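Local coordinates for hydrazine synthase subunit beta (Candidatus Kuenenia stuttgartiensis, PDB 5C2V), which belongs to the complex that condenses nitric oxide with ammonium into hydrazine, where it may modulate passage of hydroxylamine between the gamma and alpha active sites, at residues Q56-A61 against C72-D77; W98-K103 against A114-M119. All blocks are in the same frame, centred on the assembly; numbering follows the deposited sequence.

Contact 1. Residues Q56-A61 against C72-D77; sequences QPEASA and CNAESD. With CA (calcium ion), chain Q.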
loop_
_atom_site.group_PDB
_atom_site.type_symbol
_atom_site.label_atom_id
_atom_site.label_comp_id
_atom_site.label_asym_id
_atom_site.label_seq_id
_atom_site.Cartn_x
_atom_site.Cartn_y
_atom_site.Cartn_z
ATOM N N GLN B 56 -32.818 9.770 -55.545
ATOM C CA GLN B 56 -32.016 9.664 -54.323
ATOM C C GLN B 56 -32.669 10.247 -53.059
ATOM O O GLN B 56 -32.159 11.210 -52.483
ATOM C CB GLN B 56 -30.663 10.349 -54.560
ATOM C CG GLN B 56 -29.590 10.028 -53.545
ATOM C CD GLN B 56 -28.244 10.579 -53.940
ATOM O OE1 GLN B 56 -27.886 10.613 -55.117
ATOM N NE2 GLN B 56 -27.492 11.022 -52.956
ATOM N N PRO B 57 -33.829 9.702 -52.644
ATOM C CA PRO B 57 -34.337 10.188 -51.356
ATOM C C PRO B 57 -33.437 9.808 -50.176
ATOM O O PRO B 57 -33.158 8.623 -49.996
ATOM C CB PRO B 57 -35.695 9.493 -51.245
ATOM C CG PRO B 57 -35.517 8.218 -52.008
ATOM C CD PRO B 57 -34.595 8.551 -53.152
ATOM N N GLU B 58 -32.983 10.777 -49.386
ATOM C CA GLU B 58 -32.324 10.455 -48.119
ATOM C C GLU B 58 -33.095 10.664 -46.807
ATOM O O GLU B 58 -32.587 10.312 -45.742
ATOM C CB GLU B 58 -30.988 11.186 -48.069
ATOM C CG GLU B 58 -30.071 10.625 -49.137
ATOM C CD GLU B 58 -28.744 11.321 -49.241
ATOM O OE1 GLU B 58 -28.555 12.377 -48.602
ATOM O OE2 GLU B 58 -27.880 10.784 -49.963
ATOM N N ALA B 59 -34.305 11.213 -46.863
ATOM C CA ALA B 59 -35.032 11.502 -45.625
ATOM C C ALA B 59 -36.538 11.617 -45.823
ATOM O O ALA B 59 -37.009 11.892 -46.926
ATOM C CB ALA B 59 -34.494 12.780 -44.989
ATOM N N SER B 60 -37.288 11.424 -44.741
ATOM C CA SER B 60 -38.741 11.568 -44.777
ATOM C C SER B 60 -39.328 11.954 -43.417
ATOM O O SER B 60 -38.798 11.577 -42.372
ATOM C CB SER B 60 -39.388 10.275 -45.278
ATOM O OG SER B 60 -39.030 9.174 -44.463
ATOM N N ALA B 61 -40.430 12.698 -43.444
ATOM C CA ALA B 61 -41.140 13.077 -42.224
ATOM C C ALA B 61 -42.649 12.918 -42.401
ATOM O O ALA B 61 -43.195 13.219 -43.462
ATOM C CB ALA B 61 -40.800 14.505 -41.829
ATOM N N CYS B 72 -37.369 13.694 -48.752
ATOM C CA CYS B 72 -36.289 14.540 -49.246
ATOM C C CYS B 72 -35.533 13.874 -50.384
ATOM O O CYS B 72 -34.811 12.906 -50.166
ATOM C CB CYS B 72 -35.312 14.879 -48.120
ATOM S SG CYS B 72 -35.812 16.252 -47.072
ATOM N N ASN B 73 -35.672 14.418 -51.589
ATOM C CA ASN B 73 -34.908 13.933 -52.728
ATOM C C ASN B 73 -33.649 14.771 -52.884
ATOM O O ASN B 73 -33.706 15.952 -53.248
ATOM C CB ASN B 73 -35.748 13.971 -54.004
ATOM C CG ASN B 73 -37.113 13.333 -53.823
ATOM O OD1 ASN B 73 -37.242 12.108 -53.798
ATOM N ND2 ASN B 73 -38.143 14.164 -53.702
ATOM N N ALA B 74 -32.511 14.139 -52.614
ATOM C CA ALA B 74 -31.238 14.836 -52.497
ATOM C C ALA B 74 -30.657 15.251 -53.841
ATOM O O ALA B 74 -30.253 16.400 -54.024
ATOM C CB ALA B 74 -30.251 13.962 -51.756
ATOM N N GLU B 75 -30.613 14.312 -54.779
ATOM C CA GLU B 75 -30.032 14.577 -56.088
ATOM C C GLU B 75 -30.934 15.492 -56.905
ATOM O O GLU B 75 -30.458 16.341 -57.660
ATOM C CB GLU B 75 -29.779 13.272 -56.843
ATOM C CG GLU B 75 -29.127 13.458 -58.204
ATOM C CD GLU B 75 -27.774 14.142 -58.115
ATOM O OE1 GLU B 75 -26.753 13.429 -58.021
ATOM O OE2 GLU B 75 -27.730 15.390 -58.147
ATOM N N SER B 76 -32.240 15.321 -56.740
ATOM C CA SER B 76 -33.214 16.132 -57.459
ATOM C C SER B 76 -33.304 17.539 -56.883
ATOM O O SER B 76 -33.981 18.401 -57.446
ATOM C CB SER B 76 -34.591 15.468 -57.428
ATOM O OG SER B 76 -34.538 14.166 -57.982
ATOM N N ASP B 77 -32.620 17.756 -55.761
ATOM C CA ASP B 77 -32.672 19.027 -55.044
ATOM C C ASP B 77 -34.115 19.393 -54.704
ATOM O O ASP B 77 -34.496 20.562 -54.772
ATOM C CB ASP B 77 -32.022 20.147 -55.868
ATOM C CG ASP B 77 -30.503 20.049 -55.913
ATOM O OD1 ASP B 77 -29.954 19.200 -56.655
ATOM O OD2 ASP B 77 -29.853 20.842 -55.204
HETATM CA CA CA Q . -27.884 19.678 -55.399
HETATM O O HOH W 1 -25.959 18.566 -56.286
HETATM O O HOH W 2 -26.943 20.408 -57.478
HETATM O O HOH W 3 -28.889 17.564 -55.645
HETATM O O HOH W 4 -26.817 17.756 -54.482
#
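Three backbone hydrogen bonds join Gln56-Ala61 to Cys72-Asp77: Ala74 N gives to Gln56 O (3.0 Å), Glu58 N to Cys72 O (2.9 Å) and Cys72 N to Ala59 O (2.6 Å). Between them Pro57 faces Asn73 as an antiparallel non-hydrogen-bonded pair, and Pro57 CA adds a CH contact to Cys72 O at 3.0 Å. Beside the last of these bonds the methyl of Ala59 meets Cys72 CB.

At the other end the side chains of Gln56 and Glu75 run across each other, Glu75 CB resting 3.7 Å from Gln56 OE1. The Gln56 chain is extended, with CG anti to the backbone N (chi1 -165°), which carries its amide alongside the Glu58 carboxylate. There Gln56 NE2 donates to Glu58 OE2 over 3.0 Å, arriving from above the carboxylate plane. Gln32 also donates to Glu58 OE2, while Glu58 OE1, which lies 3.9 Å from Ala74 CB, is probably hydrogen-bonded to Trp98 NE1.

Past Ala74 the chain turns, and Asp77 grips a calcium ion with both carboxylate oxygens; Asp97 and four waters share the site. The pairing is that of the first two strands, 57-62 and 68-73, of a four-stranded antiparallel beta-propeller blade.

Contact 2. Residues W98-K103 against A114-M119; sequences WPSGIK and ACSGCM
Trp98 and Ser116 meet just beyond the paired ends of their strands. From Trp98 CB, which lies 3.4 Å from Ser116 OG, the tryptophan side chain leaves with CG anti to the backbone N (chi1 -161°). The ring therefore starts beside its own carbonyl, where the serine hydroxyl already sits. CG passes that hydroxyl, and the nearest ring atom to Ser116 OG is Trp98 CD1, the oxygen approaching the ring obliquely. NE1 points on to Glu58, its probable partner, and the six-membered part of the indole reaches the side chain of Gln56. Arg70 of the gamma subunit makes a cation-pi contact with the ring.

Trp98 O accepts two hydrogen bonds from a single residue, from Ser116 OG at 2.6 Å and from Ser116 N at 2.8 Å, the amide arriving from above the carbonyl plane. Alongside, Ser100 OG lies against Ser116 CB (3.2 Å). Backbone bonds continue the pairing: Ser100 N donates to Ala114 O, and Ala114 N to Gly101 O at 2.9 Å, with Pro99 opposite Cys115.

Strands 99-104 and 110-115 thus form the beta hairpin that opens a propeller blade. Pro99 and Ile102 pack on strand 68-73 of the preceding blade, whereas Ser100 and Ala114 touch strand 144-149 of the following one.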
loop_
_atom_site.group_PDB
_atom_site.type_symbol
_atom_site.label_atom_id
_atom_site.label_comp_id
_atom_site.label_asym_id
_atom_site.label_seq_id
_atom_site.Cartn_x
_atom_site.Cartn_y
_atom_site.Cartn_z
ATOM N N TRP B 98 -29.348 19.576 -51.996
ATOM C CA TRP B 98 -29.293 18.338 -51.227
ATOM C C TRP B 98 -30.078 18.404 -49.930
ATOM O O TRP B 98 -29.480 18.535 -48.859
ATOM C CB TRP B 98 -27.850 17.957 -50.916
ATOM C CG TRP B 98 -27.721 16.524 -50.545
ATOM C CD1 TRP B 98 -28.338 15.872 -49.513
ATOM C CD2 TRP B 98 -26.970 15.537 -51.252
ATOM N NE1 TRP B 98 -27.985 14.545 -49.519
ATOM C CE2 TRP B 98 -27.151 14.316 -50.578
ATOM C CE3 TRP B 98 -26.151 15.572 -52.384
ATOM C CZ2 TRP B 98 -26.540 13.145 -51.002
ATOM C CZ3 TRP B 98 -25.548 14.404 -52.801
ATOM C CH2 TRP B 98 -25.742 13.210 -52.109
ATOM N N PRO B 99 -31.417 18.378 -50.008
ATOM C CA PRO B 99 -32.003 18.257 -48.673
ATOM C C PRO B 99 -31.600 16.926 -48.038
ATOM O O PRO B 99 -31.840 15.870 -48.624
ATOM C CB PRO B 99 -33.505 18.314 -48.950
ATOM C CG PRO B 99 -33.654 17.857 -50.373
ATOM C CD PRO B 99 -32.421 18.338 -51.084
ATOM N N SER B 100 -31.001 16.979 -46.852
ATOM C CA SER B 100 -30.638 15.760 -46.136
ATOM C C SER B 100 -31.611 15.390 -45.023
ATOM O O SER B 100 -31.476 14.336 -44.400
ATOM C CB SER B 100 -29.225 15.890 -45.568
ATOM O OG SER B 100 -29.115 17.034 -44.743
ATOM N N GLY B 101 -32.590 16.250 -44.774
ATOM C CA GLY B 101 -33.526 16.012 -43.693
ATOM C C GLY B 101 -34.698 16.968 -43.675
ATOM O O GLY B 101 -34.612 18.100 -44.161
ATOM N N ILE B 102 -35.794 16.508 -43.082
ATOM C CA ILE B 102 -37.036 17.263 -43.055
ATOM C C ILE B 102 -37.840 16.922 -41.803
ATOM O O ILE B 102 -37.827 15.776 -41.351
ATOM C CB ILE B 102 -37.865 16.986 -44.327
ATOM C CG1 ILE B 102 -39.088 17.900 -44.407
ATOM C CG2 ILE B 102 -38.249 15.510 -44.419
ATOM C CD1 ILE B 102 -39.745 17.894 -45.767
ATOM N N LYS B 103 -38.527 17.910 -41.233
ATOM C CA LYS B 103 -39.383 17.653 -40.071
ATOM C C LYS B 103 -40.627 18.535 -40.031
ATOM O O LYS B 103 -40.578 19.709 -40.383
ATOM C CB LYS B 103 -38.591 17.820 -38.773
ATOM C CG LYS B 103 -37.812 16.577 -38.388
ATOM C CD LYS B 103 -36.565 16.904 -37.610
ATOM C CE LYS B 103 -35.857 15.631 -37.176
ATOM N NZ LYS B 103 -36.777 14.466 -37.142
ATOM N N ALA B 114 -33.636 20.860 -44.213
ATOM C CA ALA B 114 -32.235 21.262 -44.114
ATOM C C ALA B 114 -31.502 21.019 -45.429
ATOM O O ALA B 114 -31.440 19.887 -45.905
ATOM C CB ALA B 114 -31.549 20.520 -42.978
ATOM N N CYS B 115 -30.946 22.077 -46.016
ATOM C CA CYS B 115 -30.220 21.919 -47.276
ATOM C C CYS B 115 -28.726 21.741 -47.016
ATOM O O CYS B 115 -28.046 22.670 -46.587
ATOM C CB CYS B 115 -30.475 23.115 -48.194
ATOM S SG CYS B 115 -32.230 23.446 -48.490
ATOM N N SER B 116 -28.224 20.542 -47.303
ATOM C CA SER B 116 -26.908 20.113 -46.831
ATOM C C SER B 116 -25.753 20.345 -47.802
ATOM O O SER B 116 -24.633 19.908 -47.534
ATOM C CB SER B 116 -26.948 18.631 -46.461
ATOM O OG SER B 116 -27.311 17.837 -47.574
ATOM N N GLY B 117 -26.025 20.995 -48.931
ATOM C CA GLY B 117 -24.985 21.296 -49.901
ATOM C C GLY B 117 -23.795 21.967 -49.240
ATOM O O GLY B 117 -23.963 22.856 -48.405
ATOM N N CYS B 118 -22.595 21.527 -49.609
ATOM C CA CYS B 118 -21.370 21.935 -48.927
ATOM C C CYS B 118 -21.170 23.448 -48.896
ATOM O O CYS B 118 -20.681 23.992 -47.909
ATOM C CB CYS B 118 -20.159 21.264 -49.579
ATOM S SG CYS B 118 -20.056 19.481 -49.288
ATOM N N MET B 119 -21.527 24.122 -49.983
ATOM C CA MET B 119 -21.479 25.580 -50.015
ATOM C C MET B 119 -22.846 26.199 -49.708
ATOM O O MET B 119 -23.019 27.413 -49.787
ATOM C CB MET B 119 -20.951 26.078 -51.361
ATOM C CG MET B 119 -20.320 27.464 -51.275
ATOM S SD MET B 119 -18.974 27.774 -52.431
ATOM C CE MET B 119 -18.437 29.389 -51.871
#

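Contacts 1 and 2 occupy equivalent places in successive propeller blades, and their centres are 9 Å apart. Each pairs the first two strands of its blade, with a proline opposite the second strand's last residue. Trp98 of contact 2 bridges them: Trp98 NE1 lies 2.4 Å from Glu58 OE1, a probable hydrogen bond, and 3.2 Å from Ala74 CB, both in contact 1. The calcium ion lies at the same junction, bound by Asp77, which ends contact 1, and by Asp97, which directly precedes Trp98; the side chain of Trp98 is about 5 Å from the metal. On the contact 2 side, Arg70 of the gamma subunit also reaches Ser116 through a weak hydrogen bond, bringing the junction to a subunit interface.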